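Local structure of cystathionine beta-lyase family protein, YNBB B.subtilis ortholog (Clostridium acetobutylicum, 3HVY) at residues 51-56 and 293-298; 62-67 and 71-76; 219-224 and 386-391. The protein is a putative cystathionine beta-lyase that probably uses pyridoxal phosphate to break down sulfur amino acids and has been linked to aluminium resistance. All blocks are in the same frame, centred on the assembly; numbering follows the deposited sequence. Where two conformers were deposited one is given.

Contact 1 (51-56 and 293-298); sequences KAFQEE and GLFMAP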
ATOM      1  N   LYS D  51      -2.931 -11.983 -25.440  1.00 31.88           N
ATOM      2  CA  LYS D  51      -4.284 -12.055 -26.022  1.00 30.87           C
ATOM      3  C   LYS D  51      -5.374 -12.030 -24.943  1.00 28.77           C
ATOM      4  O   LYS D  51      -6.420 -11.430 -25.119  1.00 33.45           O
ATOM      5  CB  LYS D  51      -4.486 -13.334 -26.831  1.00 30.91           C
ATOM      6  CG  LYS D  51      -3.724 -13.435 -28.123  1.00 47.38           C
ATOM      7  CD  LYS D  51      -4.279 -14.558 -29.013  1.00 50.48           C
ATOM      8  CE  LYS D  51      -4.418 -15.893 -28.300  1.00 60.23           C
ATOM      9  NZ  LYS D  51      -4.870 -16.990 -29.221  1.00 67.76           N
ATOM     10  N   ALA D  52      -5.155 -12.758 -23.854  1.00 32.52           N
ATOM     11  CA  ALA D  52      -6.112 -12.808 -22.745  1.00 31.69           C
ATOM     12  C   ALA D  52      -6.326 -11.360 -22.165  1.00 33.21           C
ATOM     13  O   ALA D  52      -7.473 -10.910 -21.932  1.00 33.33           O
ATOM     14  CB  ALA D  52      -5.631 -13.794 -21.689  1.00 27.33           C
ATOM     15  N   PHE D  53      -5.238 -10.609 -21.978  1.00 31.05           N
ATOM     16  CA  PHE D  53      -5.360  -9.230 -21.519  1.00 30.02           C
ATOM     17  C   PHE D  53      -6.251  -8.399 -22.467  1.00 32.77           C
ATOM     18  O   PHE D  53      -7.177  -7.702 -22.052  1.00 32.52           O
ATOM     19  CB  PHE D  53      -3.973  -8.582 -21.447  1.00 29.78           C
ATOM     20  CG  PHE D  53      -3.280  -8.704 -20.082  1.00 28.03           C
ATOM     21  CD1 PHE D  53      -2.690  -9.887 -19.675  1.00 35.72           C
ATOM     22  CD2 PHE D  53      -3.187  -7.606 -19.246  1.00 34.68           C
ATOM     23  CE1 PHE D  53      -2.052  -9.983 -18.456  1.00 37.46           C
ATOM     24  CE2 PHE D  53      -2.548  -7.674 -18.015  1.00 32.31           C
ATOM     25  CZ  PHE D  53      -1.991  -8.872 -17.605  1.00 30.35           C
ATOM     26  N   GLN D  54      -5.946  -8.507 -23.747  1.00 28.09           N
ATOM     27  CA  GLN D  54      -6.614  -7.717 -24.787  1.00 29.61           C
ATOM     28  C   GLN D  54      -8.044  -8.141 -24.972  1.00 30.24           C
ATOM     29  O   GLN D  54      -8.900  -7.288 -25.136  1.00 32.72           O
ATOM     30  CB  GLN D  54      -5.814  -7.838 -26.081  1.00 29.80           C
ATOM     31  CG  GLN D  54      -4.369  -7.330 -25.894  1.00 31.88           C
ATOM     32  CD  GLN D  54      -3.661  -7.187 -27.215  1.00 42.50           C
ATOM     33  OE1 GLN D  54      -3.959  -7.930 -28.152  1.00 34.75           O
ATOM     34  NE2 GLN D  54      -2.725  -6.245 -27.305  1.00 32.75           N
ATOM     35  N   GLU D  55      -8.346  -9.435 -24.830  1.00 31.41           N
ATOM     36  CA  GLU D  55      -9.733  -9.874 -24.941  1.00 33.46           C
ATOM     37  C   GLU D  55     -10.575  -9.431 -23.739  1.00 35.70           C
ATOM     38  O   GLU D  55     -11.755  -9.211 -23.878  1.00 31.58           O
ATOM     39  CB  GLU D  55      -9.827 -11.373 -25.205  1.00 35.06           C
ATOM     40  CG  GLU D  55      -9.250 -11.722 -26.627  1.00 38.85           C
ATOM     41  CD  GLU D  55      -8.968 -13.206 -26.891  1.00 44.27           C
ATOM     42  OE1 GLU D  55      -9.232 -14.066 -26.014  1.00 46.04           O
ATOM     43  OE2 GLU D  55      -8.470 -13.497 -28.003  1.00 58.99           O
ATOM     44  N   GLU D  56      -9.963  -9.218 -22.591  1.00 33.40           N
ATOM     45  CA  GLU D  56     -10.695  -8.701 -21.453  1.00 31.22           C
ATOM     46  C   GLU D  56     -10.646  -7.165 -21.384  1.00 34.84           C
ATOM     47  O   GLU D  56     -11.183  -6.564 -20.467  1.00 33.10           O
ATOM     48  CB  GLU D  56     -10.192  -9.364 -20.158  1.00 32.72           C
ATOM     49  CG  GLU D  56     -10.919  -8.963 -18.841  1.00 35.18           C
ATOM     50  CD  GLU D  56     -12.417  -9.299 -18.803  1.00 45.50           C
ATOM     51  OE1 GLU D  56     -12.858 -10.192 -19.577  1.00 37.01           O
ATOM     52  OE2 GLU D  56     -13.136  -8.682 -17.965  1.00 38.89           O
ATOM     53  N   GLY D 293       2.555  -9.039 -12.867  1.00 28.98           N
ATOM     54  CA  GLY D 293       3.184 -10.275 -12.578  1.00 28.30           C
ATOM     55  C   GLY D 293       2.773 -11.366 -13.533  1.00 27.32           C
ATOM     56  O   GLY D 293       3.628 -12.158 -14.005  1.00 29.40           O
ATOM     57  N   LEU D 294       1.482 -11.453 -13.803  1.00 30.01           N
ATOM     58  CA  LEU D 294       0.986 -12.382 -14.828  1.00 27.65           C
ATOM     59  C   LEU D 294       1.608 -12.163 -16.228  1.00 29.20           C
ATOM     60  O   LEU D 294       2.006 -13.110 -16.918  1.00 30.18           O
ATOM     61  CB  LEU D 294      -0.543 -12.322 -14.880  1.00 31.54           C
ATOM     62  CG  LEU D 294      -1.278 -13.177 -15.901  1.00 32.32           C
ATOM     63  CD1 LEU D 294      -1.008 -14.603 -15.620  1.00 25.83           C
ATOM     64  CD2 LEU D 294      -2.766 -12.898 -15.950  1.00 27.36           C
ATOM     65  N   PHE D 295       1.708 -10.911 -16.637  1.00 28.87           N
ATOM     66  CA  PHE D 295       2.297 -10.585 -17.910  1.00 27.78           C
ATOM     67  C   PHE D 295       3.747 -11.017 -18.025  1.00 29.91           C
ATOM     68  O   PHE D 295       4.165 -11.518 -19.083  1.00 28.49           O
ATOM     69  CB  PHE D 295       2.143  -9.107 -18.206  1.00 29.77           C
ATOM     70  CG  PHE D 295       2.468  -8.774 -19.599  1.00 31.08           C
ATOM     71  CD1 PHE D 295       1.613  -9.158 -20.616  1.00 36.17           C
ATOM     72  CD2 PHE D 295       3.638  -8.132 -19.908  1.00 33.27           C
ATOM     73  CE1 PHE D 295       1.906  -8.884 -21.927  1.00 32.16           C
ATOM     74  CE2 PHE D 295       3.954  -7.848 -21.199  1.00 32.49           C
ATOM     75  CZ  PHE D 295       3.077  -8.255 -22.239  1.00 32.99           C
HETATM   76  N   MSE D 296       4.504 -10.852 -16.940  0.50 27.30           N
HETATM   77  CA  MSE D 296       5.905 -11.238 -16.914  0.50 25.57           C
HETATM   78  C   MSE D 296       6.115 -12.739 -16.581  0.50 27.43           C
HETATM   79  O   MSE D 296       7.240 -13.225 -16.645  0.50 23.04           O
HETATM   80  CB  MSE D 296       6.633 -10.404 -15.847  0.50 23.28           C
HETATM   81  CG  MSE D 296       6.657  -8.896 -16.050  0.50 32.56           C
HETATM   82 SE   MSE D 296       7.371  -8.064 -14.396  0.38 34.45          SE
HETATM   83  CE  MSE D 296       8.806  -9.365 -14.033  0.50 45.52           C
ATOM     84  N   ALA D 297       5.055 -13.455 -16.212  1.00 29.06           N
ATOM     85  CA  ALA D 297       5.190 -14.846 -15.777  1.00 30.79           C
ATOM     86  C   ALA D 297       5.732 -15.863 -16.817  1.00 32.86           C
ATOM     87  O   ALA D 297       6.537 -16.753 -16.453  1.00 33.66           O
ATOM     88  CB  ALA D 297       3.926 -15.343 -15.128  1.00 30.16           C
ATOM     89  N   PRO D 298       5.237 -15.804 -18.066  1.00 30.28           N
ATOM     90  CA  PRO D 298       5.795 -16.714 -19.070  1.00 29.82           C
ATOM     91  C   PRO D 298       7.295 -16.560 -19.230  1.00 28.17           C
ATOM     92  O   PRO D 298       7.996 -17.521 -19.480  1.00 30.94           O
ATOM     93  CB  PRO D 298       5.095 -16.260 -20.377  1.00 26.79           C
ATOM     94  CG  PRO D 298       3.768 -15.747 -19.934  1.00 30.67           C
ATOM     95  CD  PRO D 298       4.145 -14.976 -18.643  1.00 30.95           C
TER
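The rings of Phe53 and Phe295 form a T-shaped pair: Phe295 turns an edge toward the face of Phe53, the planes standing at 79° with centroids 5.8 Å apart. CE1 of Phe53 lies in turn near the plane of the Phe295 ring, at its edge. Two aliphatic groups approach the Phe53 ring obliquely. Leu294 CD2 lies 3.9 Å from Phe53 CE1, the leucine side chain running past the ring in the opposite direction, and the CB of Phe295 sits 4.2 Å from Phe53 CZ. CG anti to the backbone N (chi1 -168°) sends the Phe295 ring out from the helix so that its edge meets the face of Phe53. The contact joins the last turn of helix 18-55 to helix 287-317, and the backbones stay well apart, 8.6 Å between the CA atoms of Phe53 and Phe295. In this subunit of the fold type I family of PLP enzymes, helix 74-87 adds to the hydrophobic cluster, Val82 and Ile86 packing on Leu294. Phe295 also makes an edge-to-face pair with His413 of the second subunit, which continues the aromatic packing across the interface. On that same interface Gln54 bonds through OE1 to Tyr14 OH of the second subunit.

Contact 2 (62-67 and 71-76); sequences HFTNSS and YNDIGR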
ATOM      1  N   HIS D  62      -8.695  -1.088 -14.219  1.00 36.20           N
ATOM      2  CA  HIS D  62      -8.628  -2.395 -13.554  1.00 35.44           C
ATOM      3  C   HIS D  62      -7.623  -2.406 -12.423  1.00 35.82           C
ATOM      4  O   HIS D  62      -7.569  -3.400 -11.657  1.00 34.00           O
ATOM      5  CB  HIS D  62      -8.294  -3.485 -14.577  1.00 36.01           C
ATOM      6  CG  HIS D  62      -9.417  -3.727 -15.521  1.00 29.47           C
ATOM      7  ND1 HIS D  62      -9.507  -3.096 -16.752  1.00 33.63           N
ATOM      8  CD2 HIS D  62     -10.551  -4.442 -15.379  1.00 31.95           C
ATOM      9  CE1 HIS D  62     -10.628  -3.464 -17.344  1.00 37.17           C
ATOM     10  NE2 HIS D  62     -11.289  -4.262 -16.524  1.00 31.71           N
ATOM     11  N   PHE D  63      -6.821  -1.335 -12.305  1.00 34.64           N
ATOM     12  CA  PHE D  63      -5.818  -1.261 -11.209  1.00 35.76           C
ATOM     13  C   PHE D  63      -6.495  -0.573  -9.998  1.00 39.04           C
ATOM     14  O   PHE D  63      -6.213   0.563  -9.610  1.00 38.60           O
ATOM     15  CB  PHE D  63      -4.496  -0.593 -11.628  1.00 36.63           C
ATOM     16  CG  PHE D  63      -3.892  -1.158 -12.920  1.00 33.29           C
ATOM     17  CD1 PHE D  63      -4.028  -2.506 -13.232  1.00 34.25           C
ATOM     18  CD2 PHE D  63      -3.153  -0.355 -13.769  1.00 35.33           C
ATOM     19  CE1 PHE D  63      -3.496  -3.032 -14.385  1.00 36.50           C
ATOM     20  CE2 PHE D  63      -2.605  -0.895 -14.949  1.00 28.52           C
ATOM     21  CZ  PHE D  63      -2.791  -2.252 -15.220  1.00 30.97           C
ATOM     22  N   THR D  64      -7.420  -1.346  -9.434  1.00 42.70           N
ATOM     23  CA  THR D  64      -8.289  -0.937  -8.372  1.00 41.50           C
ATOM     24  C   THR D  64      -7.550  -0.905  -7.010  1.00 41.74           C
ATOM     25  O   THR D  64      -6.427  -1.444  -6.827  1.00 39.71           O
ATOM     26  CB  THR D  64      -9.544  -1.873  -8.281  1.00 41.04           C
ATOM     27  OG1 THR D  64      -9.119  -3.219  -8.021  1.00 43.99           O
ATOM     28  CG2 THR D  64     -10.354  -1.818  -9.554  1.00 36.52           C
ATOM     29  N   ASN D  65      -8.246  -0.225  -6.092  1.00 42.25           N
ATOM     30  CA  ASN D  65      -7.847   0.019  -4.754  1.00 41.39           C
ATOM     31  C   ASN D  65      -9.108  -0.177  -3.866  1.00 39.23           C
ATOM     32  O   ASN D  65      -9.562   0.751  -3.165  1.00 37.03           O
ATOM     33  CB  ASN D  65      -7.376   1.455  -4.701  1.00 44.54           C
ATOM     34  CG  ASN D  65      -6.721   1.773  -3.419  1.00 48.55           C
ATOM     35  OD1 ASN D  65      -6.089   0.887  -2.843  1.00 48.55           O
ATOM     36  ND2 ASN D  65      -6.856   3.037  -2.939  1.00 42.00           N
ATOM     37  N   SER D  66      -9.710  -1.358  -3.935  1.00 34.31           N
ATOM     38  CA  SER D  66     -10.974  -1.597  -3.210  1.00 33.21           C
ATOM     39  C   SER D  66     -10.763  -1.638  -1.708  1.00 32.43           C
ATOM     40  O   SER D  66      -9.667  -1.944  -1.240  1.00 35.33           O
ATOM     41  CB  SER D  66     -11.655  -2.873  -3.661  1.00 27.07           C
ATOM     42  OG  SER D  66     -10.752  -3.975  -3.604  1.00 33.21           O
ATOM     43  N   SER D  67     -11.845  -1.342  -0.970  1.00 33.30           N
ATOM     44  CA  SER D  67     -11.890  -1.383   0.484  1.00 32.12           C
ATOM     45  C   SER D  67     -13.112  -2.125   0.944  1.00 32.85           C
ATOM     46  O   SER D  67     -14.033  -2.459   0.156  1.00 33.50           O
ATOM     47  CB  SER D  67     -11.910   0.031   1.080  1.00 32.32           C
ATOM     48  OG  SER D  67     -13.140   0.689   0.811  1.00 33.08           O
ATOM     49  N   TYR D  71     -17.302  -5.009  -2.923  1.00 41.55           N
ATOM     50  CA  TYR D  71     -18.414  -5.228  -3.833  1.00 41.10           C
ATOM     51  C   TYR D  71     -18.007  -4.556  -5.162  1.00 40.53           C
ATOM     52  O   TYR D  71     -17.519  -3.393  -5.205  1.00 39.35           O
ATOM     53  CB  TYR D  71     -19.776  -4.757  -3.233  1.00 41.32           C
ATOM     54  N   ASN D  72     -18.117  -5.342  -6.239  1.00 40.42           N
ATOM     55  CA  ASN D  72     -17.810  -4.882  -7.610  1.00 43.86           C
ATOM     56  C   ASN D  72     -16.401  -4.357  -7.878  1.00 42.44           C
ATOM     57  O   ASN D  72     -16.214  -3.347  -8.603  1.00 45.54           O
ATOM     58  CB  ASN D  72     -18.822  -3.857  -8.111  1.00 46.97           C
ATOM     59  CG  ASN D  72     -18.689  -3.607  -9.626  1.00 58.93           C
ATOM     60  OD1 ASN D  72     -18.412  -4.545 -10.409  1.00 63.71           O
ATOM     61  ND2 ASN D  72     -18.852  -2.341 -10.042  1.00 64.27           N
ATOM     62  N   ASP D  73     -15.398  -5.063  -7.351  1.00 39.12           N
ATOM     63  CA  ASP D  73     -14.000  -4.729  -7.654  1.00 37.44           C
ATOM     64  C   ASP D  73     -13.742  -5.227  -9.093  1.00 35.81           C
ATOM     65  O   ASP D  73     -13.555  -6.412  -9.319  1.00 33.85           O
ATOM     66  CB  ASP D  73     -13.112  -5.414  -6.614  1.00 37.23           C
ATOM     67  CG  ASP D  73     -11.619  -5.160  -6.819  1.00 33.90           C
ATOM     68  OD1 ASP D  73     -11.223  -4.772  -7.943  1.00 31.76           O
ATOM     69  OD2 ASP D  73     -10.835  -5.475  -5.871  1.00 37.56           O
ATOM     70  N   ILE D  74     -13.778  -4.322 -10.073  1.00 37.13           N
ATOM     71  CA  ILE D  74     -13.668  -4.725 -11.475  1.00 37.68           C
ATOM     72  C   ILE D  74     -12.298  -5.283 -11.818  1.00 36.76           C
ATOM     73  O   ILE D  74     -12.199  -6.149 -12.685  1.00 36.48           O
ATOM     74  CB  ILE D  74     -14.090  -3.589 -12.482  1.00 42.03           C
ATOM     75  CG1 ILE D  74     -13.009  -2.482 -12.583  1.00 41.00           C
ATOM     76  CG2 ILE D  74     -15.463  -3.044 -12.098  1.00 40.23           C
ATOM     77  CD1 ILE D  74     -13.278  -1.462 -13.624  1.00 49.14           C
ATOM     78  N   GLY D  75     -11.252  -4.806 -11.137  1.00 32.47           N
ATOM     79  CA  GLY D  75      -9.918  -5.362 -11.289  1.00 33.76           C
ATOM     80  C   GLY D  75      -9.834  -6.833 -10.932  1.00 31.62           C
ATOM     81  O   GLY D  75      -9.353  -7.670 -11.703  1.00 30.90           O
ATOM     82  N   ARG D  76     -10.332  -7.145  -9.756  1.00 29.30           N
ATOM     83  CA  ARG D  76     -10.377  -8.475  -9.242  1.00 30.54           C
ATOM     84  C   ARG D  76     -11.171  -9.399 -10.166  1.00 30.00           C
ATOM     85  O   ARG D  76     -10.705 -10.475 -10.528  1.00 32.25           O
ATOM     86  CB  ARG D  76     -11.072  -8.415  -7.896  1.00 31.06           C
ATOM     87  CG  ARG D  76     -11.225  -9.725  -7.185  1.00 30.94           C
ATOM     88  CD  ARG D  76     -12.212  -9.607  -6.034  1.00 31.61           C
ATOM     89  NE  ARG D  76     -13.548  -9.328  -6.517  1.00 30.51           N
ATOM     90  CZ  ARG D  76     -14.561  -8.842  -5.806  1.00 32.91           C
ATOM     91  NH1 ARG D  76     -14.445  -8.646  -4.520  1.00 41.11           N
ATOM     92  NH2 ARG D  76     -15.699  -8.554  -6.402  1.00 37.17           N
TER
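Thr64 and Ser66 hold the two carboxylate oxygens of Asp73, one hydroxyl to each. Thr64 OG1 donates to Asp73 OD1 at 2.6 Å, arriving on the syn side but 33° out of the carboxylate plane, while Ser66 OG donates to Asp73 OD2 at 2.7 Å from well above that plane. Both hydroxyls sit between their own backbone N and carbonyl carbon, a rotamer that directs them at the aspartate. OD1 is gripped a second time by the backbone N of Arg76, 3.1 Å away with a nearly straight N-H (173°), and this donor comes from the opposite face to Thr64 OG1. OD2 and Ser66 OG also bond to Thr283, through its OG1 and N respectively, so the buried carboxylate is held from several directions. Packing is equally close at Gly75, whose CA lies 3.1 Å from His62 O in a CA-H...O contact; glycine lets the backbones come this close. The looser side is formed by His62 and Ile74, both partly exposed. The imidazole presents its edge, CD2 lying 3.6 Å from Ile74 O in the ring plane, and Thr64 CG2 rests 4.1 Å from Ile74 CG1. The ring's ND1 is engaged by Ser59 N within the chain. The arrangement is that of a helix N-cap: Asp73 caps the start of helix 74-87, and the preceding loop folds back to brace the capping carboxylate.

Contact 3 (219-224 and 386-391); sequences NCYGEF and GASIEL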
ATOM      1  N   ASN D 219      -1.304 -27.709  -9.497  1.00 30.57           N
ATOM      2  CA  ASN D 219      -0.492 -27.232 -10.636  1.00 27.62           C
ATOM      3  C   ASN D 219       0.744 -26.444 -10.198  1.00 31.24           C
ATOM      4  O   ASN D 219       1.380 -25.809 -11.014  1.00 31.32           O
ATOM      5  CB  ASN D 219      -1.346 -26.329 -11.522  1.00 30.24           C
ATOM      6  CG  ASN D 219      -0.871 -26.306 -12.929  1.00 31.45           C
ATOM      7  OD1 ASN D 219      -0.371 -27.323 -13.425  1.00 28.90           O
ATOM      8  ND2 ASN D 219      -1.000 -25.130 -13.613  1.00 28.35           N
ATOM      9  N   CYS D 220       1.020 -26.419  -8.897  1.00 29.91           N
ATOM     10  CA  CYS D 220       2.166 -25.682  -8.406  1.00 33.51           C
ATOM     11  C   CYS D 220       3.483 -25.989  -9.140  1.00 31.45           C
ATOM     12  O   CYS D 220       3.835 -27.132  -9.301  1.00 33.44           O
ATOM     13  CB  CYS D 220       2.359 -25.942  -6.910  1.00 31.64           C
ATOM     14  SG  CYS D 220       1.172 -25.062  -5.839  1.00 39.16           S
ATOM     15  N   TYR D 221       4.176 -24.926  -9.515  1.00 32.86           N
ATOM     16  CA  TYR D 221       5.480 -24.918 -10.177  1.00 33.62           C
ATOM     17  C   TYR D 221       5.424 -25.222 -11.652  1.00 32.38           C
ATOM     18  O   TYR D 221       6.448 -25.192 -12.347  1.00 31.43           O
ATOM     19  CB  TYR D 221       6.430 -25.907  -9.567  1.00 28.12           C
ATOM     20  CG  TYR D 221       6.886 -25.584  -8.150  1.00 32.37           C
ATOM     21  CD1 TYR D 221       7.682 -24.496  -7.919  1.00 33.14           C
ATOM     22  CD2 TYR D 221       6.585 -26.407  -7.073  1.00 45.49           C
ATOM     23  CE1 TYR D 221       8.180 -24.213  -6.688  1.00 43.19           C
ATOM     24  CE2 TYR D 221       7.090 -26.103  -5.779  1.00 43.32           C
ATOM     25  CZ  TYR D 221       7.894 -25.010  -5.630  1.00 43.25           C
ATOM     26  OH  TYR D 221       8.426 -24.641  -4.412  1.00 63.15           O
ATOM     27  N   GLY D 222       4.249 -25.514 -12.160  1.00 28.52           N
ATOM     28  CA  GLY D 222       4.174 -25.916 -13.558  1.00 26.51           C
ATOM     29  C   GLY D 222       3.670 -24.841 -14.514  1.00 26.06           C
ATOM     30  O   GLY D 222       3.689 -25.033 -15.724  1.00 32.05           O
ATOM     31  N   GLU D 223       3.197 -23.722 -14.010  1.00 28.41           N
ATOM     32  CA  GLU D 223       2.532 -22.757 -14.879  1.00 26.37           C
ATOM     33  C   GLU D 223       3.501 -22.230 -15.860  1.00 29.14           C
ATOM     34  O   GLU D 223       4.586 -21.873 -15.478  1.00 30.41           O
ATOM     35  CB  GLU D 223       1.950 -21.586 -14.077  1.00 29.70           C
ATOM     36  CG  GLU D 223       0.933 -22.004 -12.962  1.00 31.63           C
ATOM     37  CD  GLU D 223       1.564 -22.341 -11.612  1.00 39.25           C
ATOM     38  OE1 GLU D 223       2.811 -22.357 -11.484  1.00 36.50           O
ATOM     39  OE2 GLU D 223       0.781 -22.591 -10.653  1.00 32.43           O
ATOM     40  N   PHE D 224       3.095 -22.179 -17.125  1.00 29.04           N
ATOM     41  CA  PHE D 224       3.914 -21.709 -18.263  1.00 28.65           C
ATOM     42  C   PHE D 224       5.217 -22.444 -18.569  1.00 31.38           C
ATOM     43  O   PHE D 224       6.003 -21.961 -19.415  1.00 29.79           O
ATOM     44  CB  PHE D 224       4.222 -20.231 -18.101  1.00 27.24           C
ATOM     45  CG  PHE D 224       2.997 -19.380 -17.960  1.00 29.40           C
ATOM     46  CD1 PHE D 224       1.960 -19.487 -18.859  1.00 33.64           C
ATOM     47  CD2 PHE D 224       2.867 -18.489 -16.901  1.00 27.48           C
ATOM     48  CE1 PHE D 224       0.813 -18.706 -18.735  1.00 36.89           C
ATOM     49  CE2 PHE D 224       1.690 -17.734 -16.745  1.00 27.61           C
ATOM     50  CZ  PHE D 224       0.690 -17.832 -17.675  1.00 32.95           C
ATOM     51  N   GLY D 386       9.280 -16.633   1.127  1.00 35.21           N
ATOM     52  CA  GLY D 386       8.825 -17.936   0.734  1.00 34.02           C
ATOM     53  C   GLY D 386       8.583 -18.136  -0.723  1.00 35.06           C
ATOM     54  O   GLY D 386       8.134 -19.211  -1.092  1.00 35.78           O
ATOM     55  N   ALA D 387       8.809 -17.097  -1.551  1.00 35.06           N
ATOM     56  CA  ALA D 387       8.518 -17.147  -3.004  1.00 38.16           C
ATOM     57  C   ALA D 387       9.439 -18.146  -3.668  1.00 39.97           C
ATOM     58  O   ALA D 387      10.627 -18.025  -3.551  1.00 42.99           O
ATOM     59  CB  ALA D 387       8.716 -15.772  -3.682  1.00 36.63           C
ATOM     60  N   SER D 388       8.932 -19.147  -4.365  1.00 38.58           N
ATOM     61  CA  SER D 388       9.930 -20.062  -4.894  1.00 38.96           C
ATOM     62  C   SER D 388      10.219 -19.906  -6.369  1.00 33.56           C
ATOM     63  O   SER D 388      11.050 -20.639  -6.896  1.00 32.08           O
ATOM     64  CB  SER D 388       9.741 -21.496  -4.411  1.00 42.74           C
ATOM     65  OG  SER D 388       8.398 -21.873  -4.433  1.00 40.67           O
ATOM     66  N   ILE D 389       9.646 -18.873  -7.012  1.00 31.73           N
ATOM     67  CA  ILE D 389      10.061 -18.543  -8.349  1.00 30.64           C
ATOM     68  C   ILE D 389      11.410 -17.771  -8.255  1.00 30.06           C
ATOM     69  O   ILE D 389      12.111 -17.568  -9.260  1.00 32.31           O
ATOM     70  CB  ILE D 389       8.957 -17.740  -9.076  1.00 32.94           C
ATOM     71  CG1 ILE D 389       9.240 -17.548 -10.565  1.00 33.86           C
ATOM     72  CG2 ILE D 389       8.721 -16.390  -8.352  1.00 29.68           C
ATOM     73  CD1 ILE D 389       9.477 -18.839 -11.347  1.00 32.11           C
ATOM     74  N   GLU D 390      11.755 -17.310  -7.069  1.00 28.25           N
ATOM     75  CA  GLU D 390      13.064 -16.705  -6.831  1.00 26.96           C
ATOM     76  C   GLU D 390      14.025 -17.808  -6.472  1.00 28.23           C
ATOM     77  O   GLU D 390      13.622 -18.813  -5.869  1.00 29.02           O
ATOM     78  CB  GLU D 390      13.042 -15.692  -5.697  1.00 31.01           C
ATOM     79  CG  GLU D 390      12.052 -14.607  -5.834  1.00 32.70           C
ATOM     80  CD  GLU D 390      12.203 -13.482  -4.810  1.00 38.96           C
ATOM     81  OE1 GLU D 390      13.367 -13.013  -4.537  1.00 34.69           O
ATOM     82  OE2 GLU D 390      11.121 -13.021  -4.319  1.00 33.28           O
ATOM     83  N   LEU D 391      15.303 -17.594  -6.763  1.00 29.71           N
ATOM     84  CA  LEU D 391      16.336 -18.582  -6.531  1.00 31.27           C
ATOM     85  C   LEU D 391      16.299 -19.033  -5.078  1.00 31.47           C
ATOM     86  O   LEU D 391      16.447 -18.236  -4.130  1.00 30.32           O
ATOM     87  CB  LEU D 391      17.741 -18.067  -6.885  1.00 30.82           C
ATOM     88  CG  LEU D 391      18.855 -19.117  -6.805  1.00 35.49           C
ATOM     89  CD1 LEU D 391      18.648 -20.249  -7.827  1.00 33.55           C
ATOM     90  CD2 LEU D 391      20.238 -18.502  -6.930  1.00 29.78           C
TER
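Tyr221 and Ser388 meet from two loops without regular secondary structure, one of them bent by a type II beta turn. Asn219 to Gly222 make that turn, closed by Gly222 N to Asn219 O at 3.1 Å. Tyr221 occupies its third position with a positive phi (78°), an unusual conformation for a residue with a side chain, and the ring leaves the turn from there. In the other segment Gly386 likewise has a positive phi, and the chain then runs through Ala387 to Ser388. The backbones remain separate, 8.1 Å between the CA atoms of Tyr221 and Ile389 at their nearest. One hydrogen bond spans the gap. Tyr221 OH and Ser388 OG are 2.8 Å apart, and either may be the donor. The phenol is extended from the turn with CG anti to the carbonyl carbon (chi1 -68°), which carries its hydroxyl end across while the rest of the residue stays back. The serine oxygen approaches the ring obliquely, 3.3 Å from Tyr221 CE1, whereas Ser388 CB lies at the ring edge, in its plane, 3.4 Å from Tyr221 OH. Contact is confined to this end of the tyrosine, and only these two residues touch. Asp332 and Ile333 also pack on the Tyr221 side chain. The turn follows strand 214-218 of the large mixed sheet that is the core of fold type I PLP enzymes, and the serine loop leads into strand 392-396 of the smaller antiparallel sheet, so the bond links a loop of one sheet to a loop of the other. Ser388 also packs on Gln406 of strand 402-406, while next to it Ile389 lies against Val300 and Ala304 of helix 287-317.

How the contacts relate
Contact 3 is nearest the chain centre, about 4 Å between centres, and contact 2 farthest at about 27 Å, yet only contact 1, at about 19 Å, is a fully buried contact. Contact 1 is wholly apolar; contact 2 is partly buried and built on a carboxylate; contact 3, also partly buried, rests on a single hydroxyl pair. Contacts 1 and 3 touch directly: Phe224 of 219-224 packs on Leu294, Ala297 and Pro298 of the helix that carries 293-298. Contact 2 joins the loop between helix 18-55 and helix 74-87 to the first turn of the latter, which also supplies packing partners to contact 1. Contacts 2 and 3 stay about 15 Å apart at nearest atoms.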